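Side-chain contacts in glycosyl hydrolase family 2, TIM barrel domain protein (Faecalibacterium prausnitzii A2-165, PDB 6ED2), which probably hydrolyses beta-glucuronide conjugates, as a gut bacterial beta-glucuronidase of glycosyl hydrolase family 2: residues A[82-85]-A[86-89]; A[163-166]-A[167-170]; A[175-178]-A[179-183]. All blocks are in the same frame, centred on the assembly; numbering follows the deposited sequence.

Contact 1 of 3, residues A[82-85]-A[86-89]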
ATOM      1  N   THR A  82       7.462  17.845 -13.908  1.00 28.33           N
ATOM      2  CA  THR A  82       6.607  17.867 -12.730  1.00 29.51           C
ATOM      3  C   THR A  82       5.252  18.519 -12.969  1.00 27.39           C
ATOM      4  O   THR A  82       4.400  18.457 -12.077  1.00 29.39           O
ATOM      5  CB  THR A  82       7.306  18.591 -11.578  1.00 28.76           C
ATOM      6  OG1 THR A  82       7.763  19.865 -12.035  1.00 26.60           O
ATOM      7  CG2 THR A  82       8.494  17.764 -11.088  1.00 23.74           C
ATOM      8  N   ASP A  83       5.029  19.141 -14.130  1.00 28.43           N
ATOM      9  CA  ASP A  83       3.766  19.806 -14.452  1.00 31.12           C
ATOM     10  C   ASP A  83       2.999  19.032 -15.525  1.00 33.23           C
ATOM     11  O   ASP A  83       3.599  18.456 -16.440  1.00 29.01           O
ATOM     12  CB  ASP A  83       4.013  21.234 -14.932  1.00 27.39           C
ATOM     13  CG  ASP A  83       4.713  21.273 -16.274  1.00 32.81           C
ATOM     14  OD1 ASP A  83       5.841  20.751 -16.368  1.00 34.72           O
ATOM     15  OD2 ASP A  83       4.137  21.814 -17.238  1.00 37.67           O
ATOM     16  N   LYS A  84       1.663  19.052 -15.426  1.00 30.56           N
ATOM     17  CA  LYS A  84       0.833  18.223 -16.296  1.00 28.37           C
ATOM     18  C   LYS A  84       0.780  18.752 -17.737  1.00 28.37           C
ATOM     19  O   LYS A  84       0.640  17.959 -18.677  1.00 26.70           O
ATOM     20  CB  LYS A  84      -0.582  18.107 -15.702  1.00 29.79           C
ATOM     21  CG  LYS A  84      -1.508  17.162 -16.474  1.00 29.76           C
ATOM     22  CD  LYS A  84      -2.835  16.946 -15.768  1.00 33.47           C
ATOM     23  CE  LYS A  84      -2.630  16.344 -14.394  1.00 38.48           C
ATOM     24  NZ  LYS A  84      -3.852  15.630 -13.934  1.00 35.54           N
ATOM     25  N   ALA A  85       0.890  20.073 -17.935  1.00 28.55           N
ATOM     26  CA  ALA A  85       0.849  20.628 -19.288  1.00 32.84           C
ATOM     27  C   ALA A  85       1.988  20.086 -20.143  1.00 30.99           C
ATOM     28  O   ALA A  85       1.812  19.834 -21.339  1.00 32.94           O
ATOM     29  CB  ALA A  85       0.906  22.157 -19.245  1.00 23.16           C
ATOM     30  N   SER A  86       3.164  19.901 -19.551  1.00 29.88           N
ATOM     31  CA  SER A  86       4.269  19.305 -20.291  1.00 26.79           C
ATOM     32  C   SER A  86       4.061  17.810 -20.468  1.00 29.36           C
ATOM     33  O   SER A  86       4.329  17.267 -21.548  1.00 28.22           O
ATOM     34  CB  SER A  86       5.589  19.577 -19.569  1.00 28.93           C
ATOM     35  OG  SER A  86       5.800  20.972 -19.428  1.00 28.98           O
ATOM     36  N   ARG A  87       3.589  17.118 -19.421  1.00 28.07           N
ATOM     37  CA  ARG A  87       3.341  15.686 -19.571  1.00 26.64           C
ATOM     38  C   ARG A  87       2.347  15.427 -20.694  1.00 25.84           C
ATOM     39  O   ARG A  87       2.536  14.507 -21.496  1.00 25.91           O
ATOM     40  CB  ARG A  87       2.839  15.067 -18.267  1.00 27.09           C
ATOM     41  CG  ARG A  87       2.760  13.539 -18.315  1.00 28.37           C
ATOM     42  CD  ARG A  87       1.803  12.987 -17.239  1.00 28.11           C
ATOM     43  NE  ARG A  87       0.408  13.152 -17.626  1.00 30.03           N
ATOM     44  CZ  ARG A  87      -0.623  13.233 -16.779  1.00 36.29           C
ATOM     45  NH1 ARG A  87      -0.440  13.164 -15.466  1.00 32.95           N
ATOM     46  NH2 ARG A  87      -1.859  13.378 -17.253  1.00 34.65           N
ATOM     47  N   GLU A  88       1.307  16.250 -20.793  1.00 28.57           N
ATOM     48  CA  GLU A  88       0.248  16.041 -21.778  1.00 31.01           C
ATOM     49  C   GLU A  88       0.460  16.839 -23.064  1.00 33.59           C
ATOM     50  O   GLU A  88      -0.447  16.887 -23.900  1.00 30.48           O
ATOM     51  CB  GLU A  88      -1.112  16.395 -21.166  1.00 29.17           C
ATOM     52  CG  GLU A  88      -1.600  15.431 -20.072  1.00 29.07           C
ATOM     53  CD  GLU A  88      -2.272  14.169 -20.637  1.00 39.53           C
ATOM     54  OE1 GLU A  88      -2.498  14.096 -21.863  1.00 41.10           O
ATOM     55  OE2 GLU A  88      -2.580  13.239 -19.859  1.00 40.22           O
ATOM     56  N   TYR A  89       1.622  17.481 -23.233  1.00 28.11           N
ATOM     57  CA  TYR A  89       1.851  18.303 -24.417  1.00 29.81           C
ATOM     58  C   TYR A  89       1.587  17.523 -25.698  1.00 29.57           C
ATOM     59  O   TYR A  89       2.096  16.406 -25.891  1.00 25.42           O
ATOM     60  CB  TYR A  89       3.281  18.837 -24.449  1.00 24.96           C
ATOM     61  CG  TYR A  89       3.511  19.678 -25.678  1.00 28.69           C
ATOM     62  CD1 TYR A  89       3.160  21.029 -25.687  1.00 26.80           C
ATOM     63  CD2 TYR A  89       4.031  19.124 -26.846  1.00 28.00           C
ATOM     64  CE1 TYR A  89       3.353  21.815 -26.812  1.00 27.21           C
ATOM     65  CE2 TYR A  89       4.217  19.903 -27.993  1.00 28.56           C
ATOM     66  CZ  TYR A  89       3.876  21.246 -27.963  1.00 30.19           C
ATOM     67  OH  TYR A  89       4.065  22.032 -29.079  1.00 30.29           O
TER

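Contact 2 of 3, residues A[163-166]-A[167-170]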
ATOM      1  N   GLU A 163       0.746  14.366 -32.477  1.00 30.20           N
ATOM      2  CA  GLU A 163      -0.695  14.450 -32.658  1.00 31.31           C
ATOM      3  C   GLU A 163      -1.234  13.150 -33.238  1.00 29.45           C
ATOM      4  O   GLU A 163      -0.556  12.444 -33.990  1.00 27.59           O
ATOM      5  CB  GLU A 163      -1.052  15.633 -33.554  1.00 29.54           C
ATOM      6  CG  GLU A 163      -0.841  16.949 -32.862  1.00 33.98           C
ATOM      7  CD  GLU A 163      -0.984  18.158 -33.780  1.00 34.58           C
ATOM      8  OE1 GLU A 163       0.047  18.717 -34.195  1.00 36.70           O
ATOM      9  OE2 GLU A 163      -2.122  18.579 -34.045  1.00 39.43           O
ATOM     10  N   LEU A 164      -2.460  12.824 -32.843  1.00 30.34           N
ATOM     11  CA  LEU A 164      -3.147  11.622 -33.274  1.00 32.08           C
ATOM     12  C   LEU A 164      -4.209  11.943 -34.326  1.00 32.27           C
ATOM     13  O   LEU A 164      -4.826  13.011 -34.312  1.00 31.07           O
ATOM     14  CB  LEU A 164      -3.794  10.940 -32.072  1.00 31.92           C
ATOM     15  CG  LEU A 164      -2.809  10.442 -31.008  1.00 32.10           C
ATOM     16  CD1 LEU A 164      -3.570   9.788 -29.866  1.00 27.48           C
ATOM     17  CD2 LEU A 164      -1.781   9.482 -31.619  1.00 25.85           C
ATOM     18  N   SER A 165      -4.429  10.996 -35.235  1.00 33.23           N
ATOM     19  CA  SER A 165      -5.485  11.123 -36.238  1.00 32.68           C
ATOM     20  C   SER A 165      -6.008   9.733 -36.569  1.00 32.54           C
ATOM     21  O   SER A 165      -5.504   8.722 -36.068  1.00 31.41           O
ATOM     22  CB  SER A 165      -4.983  11.815 -37.509  1.00 25.17           C
ATOM     23  OG  SER A 165      -4.244  10.878 -38.279  1.00 31.32           O
ATOM     24  N   GLU A 166      -7.020   9.691 -37.437  1.00 30.53           N
ATOM     25  CA  GLU A 166      -7.633   8.448 -37.877  1.00 34.97           C
ATOM     26  C   GLU A 166      -6.948   7.852 -39.105  1.00 36.56           C
ATOM     27  O   GLU A 166      -7.425   6.840 -39.633  1.00 29.31           O
ATOM     28  CB  GLU A 166      -9.122   8.670 -38.162  1.00 37.19           C
ATOM     29  CG  GLU A 166      -9.874   9.225 -36.964  1.00 40.17           C
ATOM     30  CD  GLU A 166     -11.385   9.278 -37.169  1.00 43.47           C
ATOM     31  OE1 GLU A 166     -11.839   9.220 -38.334  1.00 43.36           O
ATOM     32  OE2 GLU A 166     -12.115   9.344 -36.152  1.00 42.85           O
ATOM     33  N   THR A 167      -5.848   8.444 -39.572  1.00 30.99           N
ATOM     34  CA  THR A 167      -5.126   7.898 -40.715  1.00 33.78           C
ATOM     35  C   THR A 167      -3.742   7.371 -40.346  1.00 33.76           C
ATOM     36  O   THR A 167      -2.957   7.048 -41.245  1.00 31.76           O
ATOM     37  CB  THR A 167      -5.011   8.946 -41.831  1.00 33.99           C
ATOM     38  OG1 THR A 167      -4.534  10.181 -41.289  1.00 34.28           O
ATOM     39  CG2 THR A 167      -6.363   9.185 -42.474  1.00 28.38           C
ATOM     40  N   MET A 168      -3.430   7.243 -39.058  1.00 30.79           N
ATOM     41  CA  MET A 168      -2.111   6.811 -38.615  1.00 27.31           C
ATOM     42  C   MET A 168      -2.219   5.571 -37.734  1.00 30.41           C
ATOM     43  O   MET A 168      -3.286   5.211 -37.232  1.00 27.54           O
ATOM     44  CB  MET A 168      -1.405   7.921 -37.827  1.00 30.95           C
ATOM     45  CG  MET A 168      -2.164   8.285 -36.552  1.00 34.90           C
ATOM     46  SD  MET A 168      -1.313   9.469 -35.490  1.00 34.25           S
ATOM     47  CE  MET A 168      -0.068   8.411 -34.713  1.00 26.22           C
ATOM     48  N   LEU A 169      -1.073   4.937 -37.526  1.00 29.45           N
ATOM     49  CA  LEU A 169      -0.931   3.843 -36.586  1.00 28.88           C
ATOM     50  C   LEU A 169      -0.045   4.298 -35.435  1.00 30.15           C
ATOM     51  O   LEU A 169       1.150   4.561 -35.658  1.00 29.90           O
ATOM     52  CB  LEU A 169      -0.320   2.635 -37.281  1.00 29.02           C
ATOM     53  CG  LEU A 169      -1.171   1.824 -38.257  1.00 28.99           C
ATOM     54  CD1 LEU A 169      -1.446   2.560 -39.569  1.00 26.68           C
ATOM     55  CD2 LEU A 169      -0.415   0.554 -38.527  1.00 27.35           C
ATOM     56  N   PRO A 170      -0.551   4.393 -34.192  1.00 29.37           N
ATOM     57  CA  PRO A 170      -1.903   4.038 -33.740  1.00 26.02           C
ATOM     58  C   PRO A 170      -2.909   5.168 -33.947  1.00 28.67           C
ATOM     59  O   PRO A 170      -2.516   6.323 -34.125  1.00 30.70           O
ATOM     60  CB  PRO A 170      -1.700   3.766 -32.253  1.00 31.45           C
ATOM     61  CG  PRO A 170      -0.623   4.756 -31.861  1.00 27.77           C
ATOM     62  CD  PRO A 170       0.290   4.870 -33.073  1.00 26.21           C
TER

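Contact 3 of 3, residues A[175-178]-A[179-183]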
ATOM      1  N   CYS A 175      -7.889  16.882 -29.242  1.00 46.53           N
ATOM      2  CA  CYS A 175      -8.933  17.801 -28.818  1.00 45.21           C
ATOM      3  C   CYS A 175      -8.280  19.096 -28.357  1.00 48.01           C
ATOM      4  O   CYS A 175      -7.081  19.140 -28.068  1.00 42.80           O
ATOM      5  CB  CYS A 175      -9.786  17.178 -27.699  1.00 46.57           C
ATOM      6  SG  CYS A 175     -10.784  15.778 -28.271  1.00 69.70           S
ATOM      7  N   THR A 176      -9.069  20.163 -28.304  1.00 46.64           N
ATOM      8  CA  THR A 176      -8.580  21.452 -27.834  1.00 48.59           C
ATOM      9  C   THR A 176      -9.243  21.782 -26.506  1.00 44.64           C
ATOM     10  O   THR A 176     -10.469  21.729 -26.396  1.00 47.17           O
ATOM     11  CB  THR A 176      -8.846  22.554 -28.861  1.00 49.89           C
ATOM     12  OG1 THR A 176      -7.923  22.412 -29.949  1.00 49.03           O
ATOM     13  CG2 THR A 176      -8.634  23.919 -28.224  1.00 47.03           C
ATOM     14  N   LEU A 177      -8.433  22.097 -25.496  1.00 48.38           N
ATOM     15  CA  LEU A 177      -8.981  22.435 -24.190  1.00 50.38           C
ATOM     16  C   LEU A 177      -9.449  23.891 -24.189  1.00 52.74           C
ATOM     17  O   LEU A 177      -9.300  24.620 -25.175  1.00 50.65           O
ATOM     18  CB  LEU A 177      -7.953  22.166 -23.095  1.00 53.84           C
ATOM     19  CG  LEU A 177      -7.450  20.721 -22.964  1.00 51.51           C
ATOM     20  CD1 LEU A 177      -6.289  20.649 -21.985  1.00 54.89           C
ATOM     21  CD2 LEU A 177      -8.567  19.781 -22.547  1.00 46.77           C
ATOM     22  N   ALA A 178     -10.037  24.322 -23.068  1.00 60.61           N
ATOM     23  CA  ALA A 178     -10.583  25.679 -22.999  1.00 65.57           C
ATOM     24  C   ALA A 178      -9.509  26.730 -23.273  1.00 68.14           C
ATOM     25  O   ALA A 178      -9.738  27.676 -24.040  1.00 69.30           O
ATOM     26  CB  ALA A 178     -11.241  25.915 -21.640  1.00 64.52           C
ATOM     27  N   ASP A 179      -8.317  26.567 -22.695  1.00 61.78           N
ATOM     28  CA  ASP A 179      -7.266  27.563 -22.878  1.00 61.27           C
ATOM     29  C   ASP A 179      -6.559  27.465 -24.225  1.00 60.04           C
ATOM     30  O   ASP A 179      -5.663  28.274 -24.493  1.00 64.44           O
ATOM     31  CB  ASP A 179      -6.246  27.474 -21.735  1.00 62.82           C
ATOM     32  CG  ASP A 179      -5.360  26.242 -21.815  1.00 64.06           C
ATOM     33  OD1 ASP A 179      -4.145  26.383 -21.567  1.00 64.73           O
ATOM     34  OD2 ASP A 179      -5.867  25.138 -22.109  1.00 67.76           O
ATOM     35  N   GLY A 180      -6.938  26.523 -25.084  1.00 56.23           N
ATOM     36  CA  GLY A 180      -6.350  26.414 -26.403  1.00 49.70           C
ATOM     37  C   GLY A 180      -5.261  25.373 -26.558  1.00 49.18           C
ATOM     38  O   GLY A 180      -4.764  25.194 -27.677  1.00 49.20           O
ATOM     39  N   ARG A 181      -4.868  24.686 -25.485  1.00 52.95           N
ATOM     40  CA  ARG A 181      -3.866  23.633 -25.601  1.00 50.06           C
ATOM     41  C   ARG A 181      -4.462  22.417 -26.299  1.00 47.82           C
ATOM     42  O   ARG A 181      -5.594  22.009 -26.011  1.00 46.82           O
ATOM     43  CB  ARG A 181      -3.332  23.230 -24.220  1.00 44.60           C
ATOM     44  CG  ARG A 181      -2.489  24.316 -23.514  1.00 50.58           C
ATOM     45  CD  ARG A 181      -1.970  23.871 -22.138  1.00 43.02           C
ATOM     46  NE  ARG A 181      -3.023  23.496 -21.186  1.00 41.35           N
ATOM     47  CZ  ARG A 181      -3.165  22.274 -20.668  1.00 53.65           C
ATOM     48  NH1 ARG A 181      -4.142  22.022 -19.807  1.00 52.96           N
ATOM     49  NH2 ARG A 181      -2.331  21.295 -21.007  1.00 47.11           N
ATOM     50  N   LYS A 182      -3.699  21.850 -27.233  1.00 44.10           N
ATOM     51  CA  LYS A 182      -4.049  20.560 -27.807  1.00 41.04           C
ATOM     52  C   LYS A 182      -3.812  19.466 -26.773  1.00 39.89           C
ATOM     53  O   LYS A 182      -2.874  19.531 -25.981  1.00 37.02           O
ATOM     54  CB  LYS A 182      -3.217  20.280 -29.070  1.00 40.54           C
ATOM     55  CG  LYS A 182      -3.953  20.502 -30.405  1.00 51.96           C
ATOM     56  CD  LYS A 182      -2.988  20.541 -31.606  1.00 48.97           C
ATOM     57  CE  LYS A 182      -2.243  21.887 -31.713  1.00 58.85           C
ATOM     58  NZ  LYS A 182      -1.033  21.884 -32.618  1.00 56.74           N
ATOM     59  N   ILE A 183      -4.678  18.462 -26.784  1.00 40.17           N
ATOM     60  CA  ILE A 183      -4.574  17.290 -25.931  1.00 36.68           C
ATOM     61  C   ILE A 183      -4.805  16.084 -26.830  1.00 41.41           C
ATOM     62  O   ILE A 183      -5.597  16.158 -27.775  1.00 41.92           O
ATOM     63  CB  ILE A 183      -5.601  17.331 -24.771  1.00 42.29           C
ATOM     64  CG1 ILE A 183      -5.338  16.221 -23.770  1.00 42.97           C
ATOM     65  CG2 ILE A 183      -7.029  17.198 -25.275  1.00 47.18           C
ATOM     66  CD1 ILE A 183      -4.009  16.357 -23.152  1.00 50.64           C
TER

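Contact 1 of 3, residues A[82-85]-A[86-89]
Ser-86 turns back on Asp-83 and grips one carboxylate oxygen with two donors. The hydroxyl gives the shorter bond, Ser-86 OG to Asp-83 OD2 at 2.9 Å, aimed at the syn lone pair. The backbone donor comes to the same oxygen from well above the carboxylate plane, with Ser-86 N 3.2 Å from Asp-83 OD2. What brings the acid over the helix start is its first torsion (chi1 68°), which sets CG between its own backbone N and carbonyl carbon.

On another side of the turn, Lys-84 and Arg-87 run alongside each other, pointing the same way. Lys-84 CG lies over one guanidinium face, offset toward its rim, 3.9 Å from Arg-87 NH2. Glu-88 helps fix that flat group: Arg-87 NH2 to Glu-88 OE2 is a 2.7 Å salt bridge in the guanidinium plane, received on the anti lone pair. Lys-84 NZ and Arg-87 NH2 lie 4.5 Å apart, both forming salt bridges with the carboxylate of Glu-589. Ser-549 O of a second subunit accepts from both side chains as well.

In the backbone, Glu-88 N bonds to Lys-84 O at 2.8 Å, and Arg-87 N to Asp-83 O at 3.3 Å. This is an aspartate N-cap on a single-turn helix, placed at a subunit interface.

Contact 2 of 3, residues A[163-166]-A[167-170]
Met-168 lays its thioether end against Leu-164, the two side chains crossing at a slant. The touch is methyl to methyl, Leu-164 CD2 to Met-168 CE at 3.7 Å, with SD close behind. A chi1 of 63°, which sets Met-168 CG between its own backbone N and carbonyl carbon, and an extended chi2 send the sulfur back over the preceding backbone; the bend at the last torsion (-77°) then turns CE toward Leu-164. Met-168 SD lies 3.4 Å from Glu-163 O, a carbonyl that accepts from Arg-120. Nearer the root of the side chain, Met-168 CG rests 3.4 Å from Ser-165 O.

Ser-165 and Thr-167 face each other across the bend with their hydroxyls. Ser-165 OG and Thr-167 OG1 are hydrogen-bonded at 3.1 Å, and either may be the donor. Between them in sequence, Glu-166 points its CB away from 167-170; its carboxylate is bonded by Tyr-187 and forms a salt bridge with Lys-406.

The Thr-167 side chain touches Ala-411 of helix 409-427, and its O accepts from Asn-415 there. Beyond the bend, a cis peptide bond leads into Pro-170. The two halves of the chain run 113° apart. The result is an irregular loop with a buried Leu-Met pair and a hydroxyl pair, joining strand 152-161 of the sugar binding domain to strand 172-176 and resting on a helix of the TIM barrel domain.

Contact 3 of 3, residues A[175-178]-A[179-183]
Leu-177 and Arg-181 are bonded through their backbones, Leu-177 N to Arg-181 O at 2.9 Å and almost straight. Further along the hairpin, Cys-175 and Ile-183 make the antiparallel hydrogen-bonded pair, with Cys-175 N to Ile-183 O at 2.8 Å and a return bond. At the tip, Gly-180 N meets Leu-177 O at 3.0 Å, closing a type I turn that continues into a G1 beta bulge. Gly-180 has a positive phi (99°), at which a CB would collide with the preceding carbonyl oxygen. Asp-510 of a second subunit accepts from Ala-178 N in this turn.

Apolar packing gathers round Leu-177: CD2 approaches Ile-183 CG2, and Ile-183 CG2 in turn meets Cys-175 CB at 3.7 Å. Leu-177 CD1 lies over one face of the Arg-181 guanidinium, 3.4 Å from its NH1.

The charged contact is Arg-181 NE to Asp-179 OD1 at 3.1 Å, in the guanidinium plane and on the syn lone pair. With an alanine in place of Arg-181, the Asp-179 carboxylate would probably lose this partner and Leu-177 CD1 the guanidinium face it packs on.

Backbone bonds therefore set the hairpin's shape, while the salt bridge lies by the turn and the apolar contacts lie along one side.

How the contacts relate
All three contacts belong to the sugar binding domain and follow one another along the chain. Contacts 1 and 3 are neighbours, their centres about 13 Å apart: Ala-85 CA lies 3.7 Å from Arg-181 NH2, and Glu-88 packs on Ile-183. Together they face the second subunit, whose Ala-506 packs on both Glu-88 and Ile-183. Contact 2 lies deeper, its centre about 17 Å from that of the chain, against about 27 and 31 Å for the centres of contacts 1 and 3, and touches no other subunit. It meets contact 3 where Glu-163 OE2 packs 3.2 Å from Lys-182 CD, but not contact 1. The side chain of Pro-170 in contact 2 is about 10 Å from a bound magnesium ion.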